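Local coordinates for centrosomal protein of 104 kDa (Homo sapiens, PDB 5LPH), which is required for ciliogenesis and for the structural integrity of the ciliary tip, and binds tubulin, its TOG domain being the part modelled here, at residues R140-L145 with Q165-F170. Residues are numbered along the deposited sequence; the frame is centred on the assembly and turned at random.
Sequences RTIPVL and QEMALF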
loop_
_atom_site.group_PDB
_atom_site.type_symbol
_atom_site.label_atom_id
_atom_site.label_comp_id
_atom_site.label_asym_id
_atom_site.label_seq_id
_atom_site.Cartn_x
_atom_site.Cartn_y
_atom_site.Cartn_z
ATOM N N ARG A 140 -2.644 8.462 -2.416
ATOM C CA ARG A 140 -3.187 8.203 -3.755
ATOM C C ARG A 140 -2.715 6.899 -4.392
ATOM O O ARG A 140 -3.381 6.418 -5.306
ATOM C CB ARG A 140 -2.862 9.367 -4.700
ATOM C CG ARG A 140 -3.456 10.714 -4.304
ATOM C CD ARG A 140 -4.972 10.686 -4.228
ATOM N NE ARG A 140 -5.602 10.426 -5.522
ATOM C CZ ARG A 140 -6.870 10.043 -5.700
ATOM N NH1 ARG A 140 -7.685 9.829 -4.667
ATOM N NH2 ARG A 140 -7.331 9.861 -6.932
ATOM N N THR A 141 -1.590 6.340 -3.931
ATOM C CA THR A 141 -0.983 5.154 -4.555
ATOM C C THR A 141 -1.067 3.871 -3.738
ATOM O O THR A 141 -1.270 2.805 -4.321
ATOM C CB THR A 141 0.493 5.393 -4.917
ATOM O OG1 THR A 141 1.246 5.691 -3.738
ATOM C CG2 THR A 141 0.615 6.536 -5.909
ATOM N N ILE A 142 -0.913 3.949 -2.413
ATOM C CA ILE A 142 -0.844 2.723 -1.596
ATOM C C ILE A 142 -2.113 1.855 -1.670
ATOM O O ILE A 142 -1.994 0.637 -1.801
ATOM C CB ILE A 142 -0.386 2.971 -0.110
ATOM C CG1 ILE A 142 -0.217 1.665 0.677
ATOM C CG2 ILE A 142 -1.386 3.741 0.735
ATOM C CD1 ILE A 142 0.775 0.699 0.104
ATOM N N PRO A 143 -3.321 2.465 -1.623
ATOM C CA PRO A 143 -4.527 1.626 -1.728
ATOM C C PRO A 143 -4.649 0.878 -3.063
ATOM O O PRO A 143 -5.113 -0.261 -3.094
ATOM C CB PRO A 143 -5.679 2.635 -1.568
ATOM C CG PRO A 143 -5.062 3.844 -0.957
ATOM C CD PRO A 143 -3.685 3.891 -1.542
ATOM N N VAL A 144 -4.214 1.517 -4.144
ATOM C CA VAL A 144 -4.248 0.906 -5.469
ATOM C C VAL A 144 -3.178 -0.185 -5.558
ATOM O O VAL A 144 -3.391 -1.233 -6.171
ATOM C CB VAL A 144 -4.033 1.956 -6.579
ATOM C CG1 VAL A 144 -4.112 1.307 -7.950
ATOM C CG2 VAL A 144 -5.082 3.058 -6.471
ATOM N N LEU A 145 -2.033 0.068 -4.935
ATOM C CA LEU A 145 -0.957 -0.910 -4.873
ATOM C C LEU A 145 -1.336 -2.142 -4.042
ATOM O O LEU A 145 -0.938 -3.258 -4.384
ATOM C CB LEU A 145 0.308 -0.248 -4.329
ATOM C CG LEU A 145 1.667 -0.858 -4.657
ATOM C CD1 LEU A 145 1.840 -1.241 -6.122
ATOM C CD2 LEU A 145 2.743 0.131 -4.266
ATOM N N GLN A 165 6.375 -2.365 1.578
ATOM C CA GLN A 165 7.333 -2.522 2.680
ATOM C C GLN A 165 8.504 -1.533 2.564
ATOM O O GLN A 165 8.903 -0.917 3.551
ATOM C CB GLN A 165 7.806 -3.973 2.724
ATOM C CG GLN A 165 8.157 -4.559 4.081
ATOM C CD GLN A 165 8.553 -6.024 3.975
ATOM O OE1 GLN A 165 7.910 -6.804 3.258
ATOM N NE2 GLN A 165 9.601 -6.412 4.691
ATOM N N GLU A 166 9.009 -1.355 1.344
ATOM C CA GLU A 166 10.072 -0.391 1.042
ATOM C C GLU A 166 9.656 1.055 1.363
ATOM O O GLU A 166 10.425 1.797 1.978
ATOM C CB GLU A 166 10.469 -0.507 -0.435
ATOM C CG GLU A 166 11.877 -0.049 -0.765
ATOM C CD GLU A 166 12.227 -0.241 -2.233
ATOM O OE1 GLU A 166 11.750 -1.224 -2.857
ATOM O OE2 GLU A 166 12.988 0.600 -2.766
HETATM N N MSE A 167 8.446 1.446 0.958
HETATM C CA MSE A 167 7.935 2.802 1.223
HETATM C C MSE A 167 7.636 3.003 2.686
HETATM O O MSE A 167 7.951 4.058 3.232
HETATM C CB MSE A 167 6.650 3.163 0.468
HETATM C CG MSE A 167 6.719 3.496 -1.010
HETATM SE SE MSE A 167 5.032 4.470 -1.401
HETATM C CE MSE A 167 3.701 3.048 -1.073
ATOM N N ALA A 168 7.041 2.003 3.337
ATOM C CA ALA A 168 6.736 2.078 4.772
ATOM C C ALA A 168 7.955 2.376 5.659
ATOM O O ALA A 168 7.799 2.949 6.746
ATOM C CB ALA A 168 6.051 0.802 5.238
ATOM N N LEU A 169 9.146 1.982 5.196
ATOM C CA LEU A 169 10.399 2.195 5.926
ATOM C C LEU A 169 11.259 3.386 5.442
ATOM O O LEU A 169 12.244 3.718 6.103
ATOM C CB LEU A 169 11.214 0.886 5.940
ATOM C CG LEU A 169 10.615 -0.213 6.848
ATOM C CD1 LEU A 169 10.862 -1.665 6.424
ATOM C CD2 LEU A 169 11.098 0.030 8.271
ATOM N N PHE A 170 10.900 4.034 4.328
ATOM C CA PHE A 170 11.506 5.329 3.966
ATOM C C PHE A 170 11.226 6.334 5.085
ATOM O O PHE A 170 10.088 6.464 5.542
ATOM C CB PHE A 170 10.933 5.920 2.653
ATOM C CG PHE A 170 11.309 5.166 1.367
ATOM C CD1 PHE A 170 12.459 4.350 1.224
ATOM C CD2 PHE A 170 10.481 5.306 0.254
ATOM C CE1 PHE A 170 12.723 3.698 0.013
ATOM C CE2 PHE A 170 10.739 4.655 -0.944
ATOM C CZ PHE A 170 11.862 3.854 -1.068
#
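Within the alpha-helical TOG domain of Cep104, where the first HEAT repeat begins inside helix 131-147 and takes in helix 154-169, M167 crosses to T141, I142 and L145. The axes of the short segments run roughly antiparallel, at 150°, and come no closer than 12.1 Å, a gap bridged by side chains alone. M167 is modelled as selenomethionine. Its chi1 of -76° sets CG opposite the carbonyl carbon of its own residue, and the chain bends at its end (chi3 -65°), which brings CE against the opposite helix. There the methyl CE lies 3.9 Å from CD1 of I142 and 4.2 Å from CB of the same residue, so it rests along the isoleucine side chain, the two side chains overlapping side by side as they run from opposite helices. L145 adds looser packing one turn on, its CD2 4.4 Å from CE of M167. T141 borders the same methyl with OG1, but that hydroxyl is hydrogen-bonded to the carbonyl O of C137 in the preceding turn, so its polar end is satisfied within its own helix. No hydrogen bond links the segments, and all four touching residues are buried. Helix 106-126 packs on one part of the cluster, with L116 against T141, L113 against L145 and I120 against M167, while helix 178-183 brings Y182 to I142 and I179 to M167.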